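Local coordinates for stromal cell-derived factor 2-like protein (Arabidopsis thaliana, PDB 3MAL) that takes part in protein quality control and the unfolded protein response of the plant endoplasmic reticulum, and may act in the quality control of glycoproteins, at residues Arg34-Asp39 against Val57-Ser62; Gln49-Phe54 against Val112-Asp117; Gly21-Leu26 against Asn61-Val66. One frame throughout, in Å; residues are numbered along the deposited sequence.

Contact 1. Residues Arg34-Asp39 against Val57-Ser62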
loop_
_atom_site.group_PDB
_atom_site.type_symbol
_atom_site.label_atom_id
_atom_site.label_comp_id
_atom_site.label_asym_id
_atom_site.label_seq_id
_atom_site.Cartn_x
_atom_site.Cartn_y
_atom_site.Cartn_z
ATOM N N ARG A 34 -7.505 5.832 -4.817
ATOM C CA ARG A 34 -6.113 5.845 -4.393
ATOM C C ARG A 34 -5.923 5.344 -2.950
ATOM O O ARG A 34 -6.673 5.698 -2.043
ATOM C CB ARG A 34 -5.512 7.252 -4.513
ATOM C CG ARG A 34 -5.202 7.691 -5.893
ATOM C CD ARG A 34 -6.399 8.416 -6.487
ATOM N NE ARG A 34 -5.997 9.373 -7.508
ATOM C CZ ARG A 34 -6.270 9.227 -8.794
ATOM N NH1 ARG A 34 -6.979 8.177 -9.195
ATOM N NH2 ARG A 34 -5.863 10.133 -9.670
ATOM N N LEU A 35 -4.886 4.539 -2.744
ATOM C CA LEU A 35 -4.504 4.135 -1.395
ATOM C C LEU A 35 -4.245 5.382 -0.535
ATOM O O LEU A 35 -3.465 6.260 -0.911
ATOM C CB LEU A 35 -3.279 3.196 -1.454
ATOM C CG LEU A 35 -2.868 2.498 -0.144
ATOM C CD1 LEU A 35 -3.933 1.450 0.266
ATOM C CD2 LEU A 35 -1.453 1.881 -0.254
ATOM N N HIS A 36 -4.897 5.443 0.628
ATOM C CA HIS A 36 -5.008 6.657 1.397
ATOM C C HIS A 36 -4.996 6.379 2.910
ATOM O O HIS A 36 -5.494 5.346 3.391
ATOM C CB HIS A 36 -6.310 7.363 0.960
ATOM C CG HIS A 36 -6.741 8.517 1.819
ATOM N ND1 HIS A 36 -7.550 8.357 2.920
ATOM C CD2 HIS A 36 -6.581 9.855 1.664
ATOM C CE1 HIS A 36 -7.807 9.540 3.450
ATOM N NE2 HIS A 36 -7.236 10.465 2.701
ATOM N N SER A 37 -4.394 7.295 3.667
ATOM C CA SER A 37 -4.474 7.214 5.134
ATOM C C SER A 37 -4.668 8.596 5.717
ATOM O O SER A 37 -4.751 9.586 4.985
ATOM C CB SER A 37 -3.269 6.463 5.754
ATOM O OG SER A 37 -3.556 6.021 7.084
ATOM N N HIS A 38 -4.740 8.668 7.036
ATOM C CA HIS A 38 -5.108 9.901 7.708
ATOM C C HIS A 38 -5.007 9.635 9.201
ATOM O O HIS A 38 -4.856 8.492 9.601
ATOM C CB HIS A 38 -6.524 10.359 7.311
ATOM C CG HIS A 38 -7.558 9.260 7.216
ATOM N ND1 HIS A 38 -8.743 9.425 6.528
ATOM C CD2 HIS A 38 -7.589 8.003 7.714
ATOM C CE1 HIS A 38 -9.467 8.324 6.630
ATOM N NE2 HIS A 38 -8.794 7.448 7.350
ATOM N N ASP A 39 -5.150 10.685 10.006
ATOM C CA ASP A 39 -4.925 10.614 11.444
ATOM C C ASP A 39 -6.169 10.153 12.248
ATOM O O ASP A 39 -6.594 10.838 13.177
ATOM C CB ASP A 39 -4.430 11.995 11.945
ATOM C CG ASP A 39 -3.962 11.969 13.381
ATOM O OD1 ASP A 39 -3.729 10.864 13.922
ATOM O OD2 ASP A 39 -3.827 13.069 13.996
ATOM N N VAL A 57 -8.170 13.563 -6.804
ATOM C CA VAL A 57 -6.797 13.699 -7.293
ATOM C C VAL A 57 -5.885 14.461 -6.327
ATOM O O VAL A 57 -4.720 14.075 -6.095
ATOM C CB VAL A 57 -6.754 14.429 -8.702
ATOM C CG1 VAL A 57 -5.322 14.723 -9.130
ATOM C CG2 VAL A 57 -7.448 13.639 -9.754
ATOM N N VAL A 58 -6.371 15.573 -5.778
ATOM C CA VAL A 58 -5.484 16.335 -4.905
ATOM C C VAL A 58 -5.659 16.047 -3.417
ATOM O O VAL A 58 -6.656 16.385 -2.791
ATOM C CB VAL A 58 -5.205 17.836 -5.360
ATOM C CG1 VAL A 58 -5.973 18.232 -6.614
ATOM C CG2 VAL A 58 -5.219 18.880 -4.212
ATOM N N ASP A 59 -4.647 15.371 -2.884
ATOM C CA ASP A 59 -4.718 14.767 -1.567
ATOM C C ASP A 59 -3.317 14.327 -1.151
ATOM O O ASP A 59 -2.823 13.309 -1.629
ATOM C CB ASP A 59 -5.660 13.554 -1.608
ATOM C CG ASP A 59 -5.854 12.951 -0.251
ATOM O OD1 ASP A 59 -5.561 11.751 -0.083
ATOM O OD2 ASP A 59 -6.281 13.696 0.647
ATOM N N SER A 60 -2.662 15.104 -0.282
ATOM C CA SER A 60 -1.294 14.765 0.170
ATOM C C SER A 60 -1.320 13.450 0.954
ATOM O O SER A 60 -0.339 12.709 0.971
ATOM C CB SER A 60 -0.695 15.891 1.022
ATOM O OG SER A 60 -1.555 16.214 2.089
ATOM N N ASN A 61 -2.479 13.153 1.557
ATOM C CA ASN A 61 -2.716 11.896 2.274
ATOM C C ASN A 61 -2.716 10.637 1.399
ATOM O O ASN A 61 -2.811 9.512 1.935
ATOM C CB ASN A 61 -4.033 11.968 3.072
ATOM C CG ASN A 61 -3.884 12.710 4.383
ATOM O OD1 ASN A 61 -2.788 12.786 4.936
ATOM N ND2 ASN A 61 -4.986 13.267 4.892
ATOM N N SER A 62 -2.576 10.814 0.081
ATOM C CA SER A 62 -2.424 9.678 -0.831
ATOM C C SER A 62 -0.988 9.287 -1.159
ATOM O O SER A 62 -0.770 8.342 -1.936
ATOM C CB SER A 62 -3.185 9.932 -2.138
ATOM O OG SER A 62 -4.574 9.942 -1.895
HETATM O O HOH W 1 -2.177 6.442 -3.260
HETATM O O HOH W 2 -7.205 13.209 3.105
#
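Ser37 and Asn61 meet at the tight end of this contact. The backbone N of Ser37 donates to Asn61 O at 3.2 Å, nearly straight at the hydrogen (170°), and Asn61 O is shared with His90 NE2. The carbonyl of Ser37 answers by lying against the Asn61 side chain, with Asn61 CB 3.1 Å from Ser37 O. On the same methylene rests the imidazole of His36, whose NE2 is 3.6 Å from Asn61 CB; ring and amide planes stand 80° apart. With CG anti to the backbone N (chi1 169°), the ring reaches over to the loop, while its ND1 is bonded to Thr52 OG1 and a stacked Phe54 ring accompanies it.

In the MIR 1 unit of this beta-trefoil, residues 57-62, the link from strand 49-54 to strand 64-67, end in a short 3-10 segment and lie against strand 34-38. Water completes the seam. One molecule sits 2.8 Å from His36 NE2, in the plane of the ring, donates to Asp59 OD2 and accepts from Asn61 ND2, while Asn61 OD1 bonds Lys92 NZ; another donates to Leu35 O and Ser62 O.

Toward the exposed Val57 the contact thins to the 3.8 Å approach of Arg34 NH2 to Val57 CG2, the two side chains running alongside each other, and the guanidinium is held from elsewhere, by Lys32 O and a salt bridge to Glu188.

Contact 2. Residues Gln49-Phe54 against Val112-Asp117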
loop_
_atom_site.group_PDB
_atom_site.type_symbol
_atom_site.label_atom_id
_atom_site.label_comp_id
_atom_site.label_asym_id
_atom_site.label_seq_id
_atom_site.Cartn_x
_atom_site.Cartn_y
_atom_site.Cartn_z
ATOM N N GLN A 49 -4.443 2.981 13.100
ATOM C CA GLN A 49 -4.792 4.013 12.104
ATOM C C GLN A 49 -5.371 3.363 10.861
ATOM O O GLN A 49 -4.800 2.385 10.329
ATOM C CB GLN A 49 -3.548 4.820 11.735
ATOM C CG GLN A 49 -3.794 6.015 10.772
ATOM C CD GLN A 49 -2.523 6.819 10.525
ATOM O OE1 GLN A 49 -1.959 6.797 9.420
ATOM N NE2 GLN A 49 -2.051 7.518 11.560
ATOM N N SER A 50 -6.482 3.913 10.372
ATOM C CA SER A 50 -7.207 3.332 9.253
ATOM C C SER A 50 -6.621 3.720 7.894
ATOM O O SER A 50 -5.877 4.702 7.757
ATOM C CB SER A 50 -8.683 3.723 9.321
ATOM O OG SER A 50 -8.817 5.132 9.177
ATOM N N VAL A 51 -6.910 2.875 6.915
ATOM C CA VAL A 51 -6.435 3.018 5.534
ATOM C C VAL A 51 -7.693 2.835 4.659
ATOM O O VAL A 51 -8.529 1.987 4.955
ATOM C CB VAL A 51 -5.349 1.943 5.217
ATOM C CG1 VAL A 51 -5.086 1.849 3.698
ATOM C CG2 VAL A 51 -4.061 2.233 5.977
ATOM N N THR A 52 -7.830 3.642 3.607
ATOM C CA THR A 52 -9.000 3.608 2.725
ATOM C C THR A 52 -8.613 3.819 1.274
ATOM O O THR A 52 -7.443 4.118 0.958
ATOM C CB THR A 52 -10.035 4.727 3.071
ATOM O OG1 THR A 52 -9.502 6.011 2.708
ATOM C CG2 THR A 52 -10.420 4.708 4.552
ATOM N N GLY A 53 -9.595 3.644 0.391
ATOM C CA GLY A 53 -9.498 4.081 -0.988
ATOM C C GLY A 53 -10.105 5.466 -1.132
ATOM O O GLY A 53 -11.231 5.689 -0.738
ATOM N N PHE A 54 -9.340 6.398 -1.689
ATOM C CA PHE A 54 -9.739 7.810 -1.800
ATOM C C PHE A 54 -9.873 8.253 -3.286
ATOM O O PHE A 54 -8.940 8.109 -4.066
ATOM C CB PHE A 54 -8.683 8.666 -1.085
ATOM C CG PHE A 54 -9.074 10.089 -0.905
ATOM C CD1 PHE A 54 -9.799 10.482 0.226
ATOM C CD2 PHE A 54 -8.715 11.051 -1.852
ATOM C CE1 PHE A 54 -10.164 11.815 0.399
ATOM C CE2 PHE A 54 -9.077 12.394 -1.684
ATOM C CZ PHE A 54 -9.801 12.776 -0.565
ATOM N N VAL A 112 -6.386 -3.982 6.880
ATOM C CA VAL A 112 -5.215 -3.243 6.452
ATOM C C VAL A 112 -5.151 -1.908 7.185
ATOM O O VAL A 112 -6.085 -1.091 7.082
ATOM C CB VAL A 112 -5.203 -3.058 4.893
ATOM C CG1 VAL A 112 -4.026 -2.202 4.465
ATOM C CG2 VAL A 112 -5.083 -4.413 4.226
ATOM N N SER A 113 -4.056 -1.701 7.930
ATOM C CA SER A 113 -3.903 -0.507 8.763
ATOM C C SER A 113 -2.603 0.248 8.502
ATOM O O SER A 113 -1.771 -0.147 7.655
ATOM C CB SER A 113 -3.972 -0.880 10.264
ATOM O OG SER A 113 -2.828 -1.632 10.666
ATOM N N CYS A 114 -2.449 1.361 9.217
ATOM C CA CYS A 114 -1.176 2.068 9.302
ATOM C C CYS A 114 -0.622 1.907 10.725
ATOM O O CYS A 114 -1.309 2.216 11.708
ATOM C CB CYS A 114 -1.329 3.558 8.913
ATOM S SG CYS A 114 -0.739 3.886 7.207
ATOM N N PHE A 115 0.621 1.427 10.822
ATOM C CA PHE A 115 1.206 0.988 12.091
ATOM C C PHE A 115 2.497 1.734 12.420
ATOM O O PHE A 115 3.272 2.094 11.533
ATOM C CB PHE A 115 1.494 -0.524 12.011
ATOM C CG PHE A 115 2.324 -1.081 13.145
ATOM C CD1 PHE A 115 3.716 -1.176 13.037
ATOM C CD2 PHE A 115 1.710 -1.556 14.310
ATOM C CE1 PHE A 115 4.484 -1.683 14.078
ATOM C CE2 PHE A 115 2.469 -2.089 15.346
ATOM C CZ PHE A 115 3.852 -2.160 15.232
ATOM N N GLY A 116 2.744 1.908 13.712
ATOM C CA GLY A 116 4.050 2.355 14.170
ATOM C C GLY A 116 4.425 3.762 13.771
ATOM O O GLY A 116 3.579 4.642 13.659
ATOM N N ASP A 117 5.710 3.975 13.567
ATOM C CA ASP A 117 6.198 5.283 13.205
ATOM C C ASP A 117 7.661 5.135 12.880
ATOM O O ASP A 117 8.132 4.046 12.653
ATOM C CB ASP A 117 6.014 6.269 14.362
ATOM C CG ASP A 117 6.759 5.838 15.629
ATOM O OD1 ASP A 117 7.854 5.261 15.556
ATOM O OD2 ASP A 117 6.231 6.057 16.722
HETATM O O HOH W 3 -1.653 2.915 14.346
#
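Gln49 and Cys114 form an antiparallel hydrogen-bonded pair, but protein atoms supply a single direct hydrogen bond between the two segments. Cys114 N donates to Gln49 O over 2.8 Å in an almost linear N-H...O (170°). On the other side of the pair a water takes over: it accepts from Gln49 N and donates to Cys114 O at 2.8 Å, filling in where the strands diverge, the N-to-C directions of strands 49-54 and 112-115 being 131° apart and thus well short of strictly antiparallel.

This divergence belongs to the cap of the beta-trefoil, where strands 49-54, 110-115 and 170-175 each pair with both others, consistent with one strand from each of the three MIR repeats meeting about the pseudo-threefold axis.

Among the polar side chains, Gln49 lies across its partner. CG is anti to the backbone N (chi1 -176°) and the chain runs on extended, which brings Gln49 OE1 to 3.3 Å from Cys114 CB and to 3.9 Å from Cys114 SG. That oxygen is fixed from outside, by hydrogen bonds with Ser37 OG and Thr93 OG1. Ser113 turns its CB to the carbonyl of its neighbour across the gap, 3.4 Å from Gln49 O, while its hydroxyl is bonded to Gln48 OE1.

The apolar part is carried by both branches of Val51. Val51 CG2 lies 3.5 Å from Ser113 C and 3.9 Å from Cys114 SG; Val51 CG1 approaches Val112 CG1 more loosely, at 4.3 Å. Leu35 and Ser37 of strand 34-38 also pack on Val51, and Ser37 touches Cys114 as well.

Contact 3. Residues Gly21-Leu26 against Asn61-Val66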
loop_
_atom_site.group_PDB
_atom_site.type_symbol
_atom_site.label_atom_id
_atom_site.label_comp_id
_atom_site.label_asym_id
_atom_site.label_seq_id
_atom_site.Cartn_x
_atom_site.Cartn_y
_atom_site.Cartn_z
ATOM N N GLY A 21 13.000 5.094 -2.032
ATOM C CA GLY A 21 13.059 6.505 -1.685
ATOM C C GLY A 21 12.061 7.353 -2.460
ATOM O O GLY A 21 11.884 8.524 -2.158
ATOM N N SER A 22 11.403 6.764 -3.455
ATOM C CA SER A 22 10.491 7.544 -4.270
ATOM C C SER A 22 9.134 7.714 -3.579
ATOM O O SER A 22 8.744 6.899 -2.715
ATOM C CB SER A 22 10.319 6.914 -5.649
ATOM O OG SER A 22 9.283 5.965 -5.592
ATOM N N ALA A 23 8.447 8.802 -3.936
ATOM C CA ALA A 23 7.083 9.036 -3.457
ATOM C C ALA A 23 6.085 8.642 -4.552
ATOM O O ALA A 23 6.233 9.028 -5.715
ATOM C CB ALA A 23 6.875 10.489 -3.046
ATOM N N ILE A 24 5.087 7.847 -4.174
ATOM C CA ILE A 24 4.113 7.339 -5.137
ATOM C C ILE A 24 2.683 7.454 -4.626
ATOM O O ILE A 24 2.454 7.533 -3.414
ATOM C CB ILE A 24 4.375 5.850 -5.516
ATOM C CG1 ILE A 24 4.104 4.913 -4.330
ATOM C CG2 ILE A 24 5.775 5.696 -6.181
ATOM C CD1 ILE A 24 4.070 3.421 -4.689
ATOM N N LYS A 25 1.740 7.480 -5.564
ATOM C CA LYS A 25 0.377 7.076 -5.280
ATOM C C LYS A 25 0.158 5.670 -5.858
ATOM O O LYS A 25 0.859 5.246 -6.788
ATOM C CB LYS A 25 -0.622 8.078 -5.829
ATOM C CG LYS A 25 -0.437 9.467 -5.257
ATOM C CD LYS A 25 -1.654 10.352 -5.550
ATOM C CE LYS A 25 -1.466 11.737 -4.911
ATOM N NZ LYS A 25 -2.600 12.632 -5.279
ATOM N N LEU A 26 -0.752 4.928 -5.239
ATOM C CA LEU A 26 -1.078 3.582 -5.661
ATOM C C LEU A 26 -2.555 3.539 -6.000
ATOM O O LEU A 26 -3.410 3.695 -5.117
ATOM C CB LEU A 26 -0.730 2.588 -4.546
ATOM C CG LEU A 26 -0.518 1.160 -5.033
ATOM C CD1 LEU A 26 0.805 0.998 -5.814
ATOM C CD2 LEU A 26 -0.589 0.183 -3.830
ATOM N N ASN A 61 -2.479 13.153 1.557
ATOM C CA ASN A 61 -2.716 11.896 2.274
ATOM C C ASN A 61 -2.716 10.637 1.399
ATOM O O ASN A 61 -2.811 9.512 1.935
ATOM C CB ASN A 61 -4.033 11.968 3.072
ATOM C CG ASN A 61 -3.884 12.710 4.383
ATOM O OD1 ASN A 61 -2.788 12.786 4.936
ATOM N ND2 ASN A 61 -4.986 13.267 4.892
ATOM N N SER A 62 -2.576 10.814 0.081
ATOM C CA SER A 62 -2.424 9.678 -0.831
ATOM C C SER A 62 -0.988 9.287 -1.159
ATOM O O SER A 62 -0.770 8.342 -1.936
ATOM C CB SER A 62 -3.185 9.932 -2.138
ATOM O OG SER A 62 -4.574 9.942 -1.895
ATOM N N TYR A 63 -0.010 10.013 -0.604
ATOM C CA TYR A 63 1.396 9.726 -0.902
ATOM C C TYR A 63 2.029 8.751 0.078
ATOM O O TYR A 63 1.785 8.822 1.294
ATOM C CB TYR A 63 2.224 11.007 -0.981
ATOM C CG TYR A 63 2.182 11.639 -2.348
ATOM C CD1 TYR A 63 1.528 12.863 -2.565
ATOM C CD2 TYR A 63 2.787 11.005 -3.434
ATOM C CE1 TYR A 63 1.498 13.437 -3.857
ATOM C CE2 TYR A 63 2.752 11.557 -4.706
ATOM C CZ TYR A 63 2.097 12.758 -4.908
ATOM O OH TYR A 63 2.088 13.263 -6.181
ATOM N N TRP A 64 2.829 7.840 -0.492
ATOM C CA TRP A 64 3.540 6.778 0.223
ATOM C C TRP A 64 5.012 6.794 -0.238
ATOM O O TRP A 64 5.281 6.979 -1.428
ATOM C CB TRP A 64 2.902 5.400 -0.093
ATOM C CG TRP A 64 1.450 5.344 0.279
ATOM C CD1 TRP A 64 0.375 5.769 -0.489
ATOM C CD2 TRP A 64 0.902 4.877 1.520
ATOM N NE1 TRP A 64 -0.798 5.589 0.212
ATOM C CE2 TRP A 64 -0.502 5.043 1.446
ATOM C CE3 TRP A 64 1.460 4.318 2.680
ATOM C CZ2 TRP A 64 -1.360 4.659 2.486
ATOM C CZ3 TRP A 64 0.602 3.947 3.734
ATOM C CH2 TRP A 64 -0.795 4.124 3.625
ATOM N N ILE A 65 5.942 6.576 0.691
ATOM C CA ILE A 65 7.365 6.403 0.342
ATOM C C ILE A 65 7.739 4.912 0.223
ATOM O O ILE A 65 7.495 4.126 1.145
ATOM C CB ILE A 65 8.305 7.137 1.331
ATOM C CG1 ILE A 65 7.932 8.618 1.427
ATOM C CG2 ILE A 65 9.762 7.014 0.877
ATOM C CD1 ILE A 65 8.023 9.300 0.059
ATOM N N VAL A 66 8.308 4.501 -0.921
ATOM C CA VAL A 66 8.725 3.105 -1.105
ATOM C C VAL A 66 10.058 2.890 -0.372
ATOM O O VAL A 66 11.045 3.597 -0.635
ATOM C CB VAL A 66 8.943 2.761 -2.595
ATOM C CG1 VAL A 66 9.238 1.268 -2.776
ATOM C CG2 VAL A 66 7.763 3.212 -3.435
HETATM O O HOH W 4 -5.220 11.164 -4.392
HETATM O O HOH W 1 -2.177 6.442 -3.260
#
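Lys25 lays its aliphatic chain across one face of the Tyr63 ring. CE stands 3.9 Å from the ring centroid of Tyr63, displaced toward the CE1-CZ rim, in a CH-pi contact 23° off the normal, while Ile24 N lies in the ring plane at the edge. The lysine chain is extended beyond CG, and this carries NZ past the ring to a salt bridge with Glu188, whose backbone O binds Tyr63 OH. The Trp64 indole instead meets the neighbouring strand at its edge, where Ile24 O and a water lie near the ring plane, and its NE1 is bonded to Leu35 O.

Here the first and fourth strands of MIR 1 run antiparallel side by side in the six-stranded barrel of the beta-trefoil. Ile24 and Trp64 are a hydrogen-bonded pair: Ile24 N donates to Trp64 O at 2.9 Å and Trp64 N returns to Ile24 O at 3.0 Å. The ladder continues before strand 23-26, where Val66 N reaches Ser22 O and Gly21 N closes on Val66 O at 2.8 Å.

On the face of Ile24 and Trp64, Ile24 CD1 packs against Val66 CG2 at 3.9 Å, and Leu88 of the next barrel strand touches Ile24, Trp64 and Val66. Toward Ser62, Lys25 CE touches Ser62 CB at 3.7 Å, and the water joining Leu35 O and Ser62 O also accepts from Leu26 N.

Overall arrangement
From the N terminus, the chain first lays down residues 21-26, then 34-39, and both await the return at 57-66. Contact 1 closes the inner loop and contact 3 the outer one around it, the two sharing Asn61, Ser62 and a water, so MIR 1 folds back on itself. Strand 49-54 leaves from inside both loops and also pairs with strand 110-115 of MIR 2, at 112-117; contact 2 therefore crosses the other two. Contact 3 belongs to the barrel and contact 2 to the hairpin cap, while contact 1 bridges them: strand 34-38 lies in the cap sheet and 57-62 lead into barrel strand 64-67. Further joins are Leu35 with Leu26, Arg34 with Phe54, and Cys114 against Trp64.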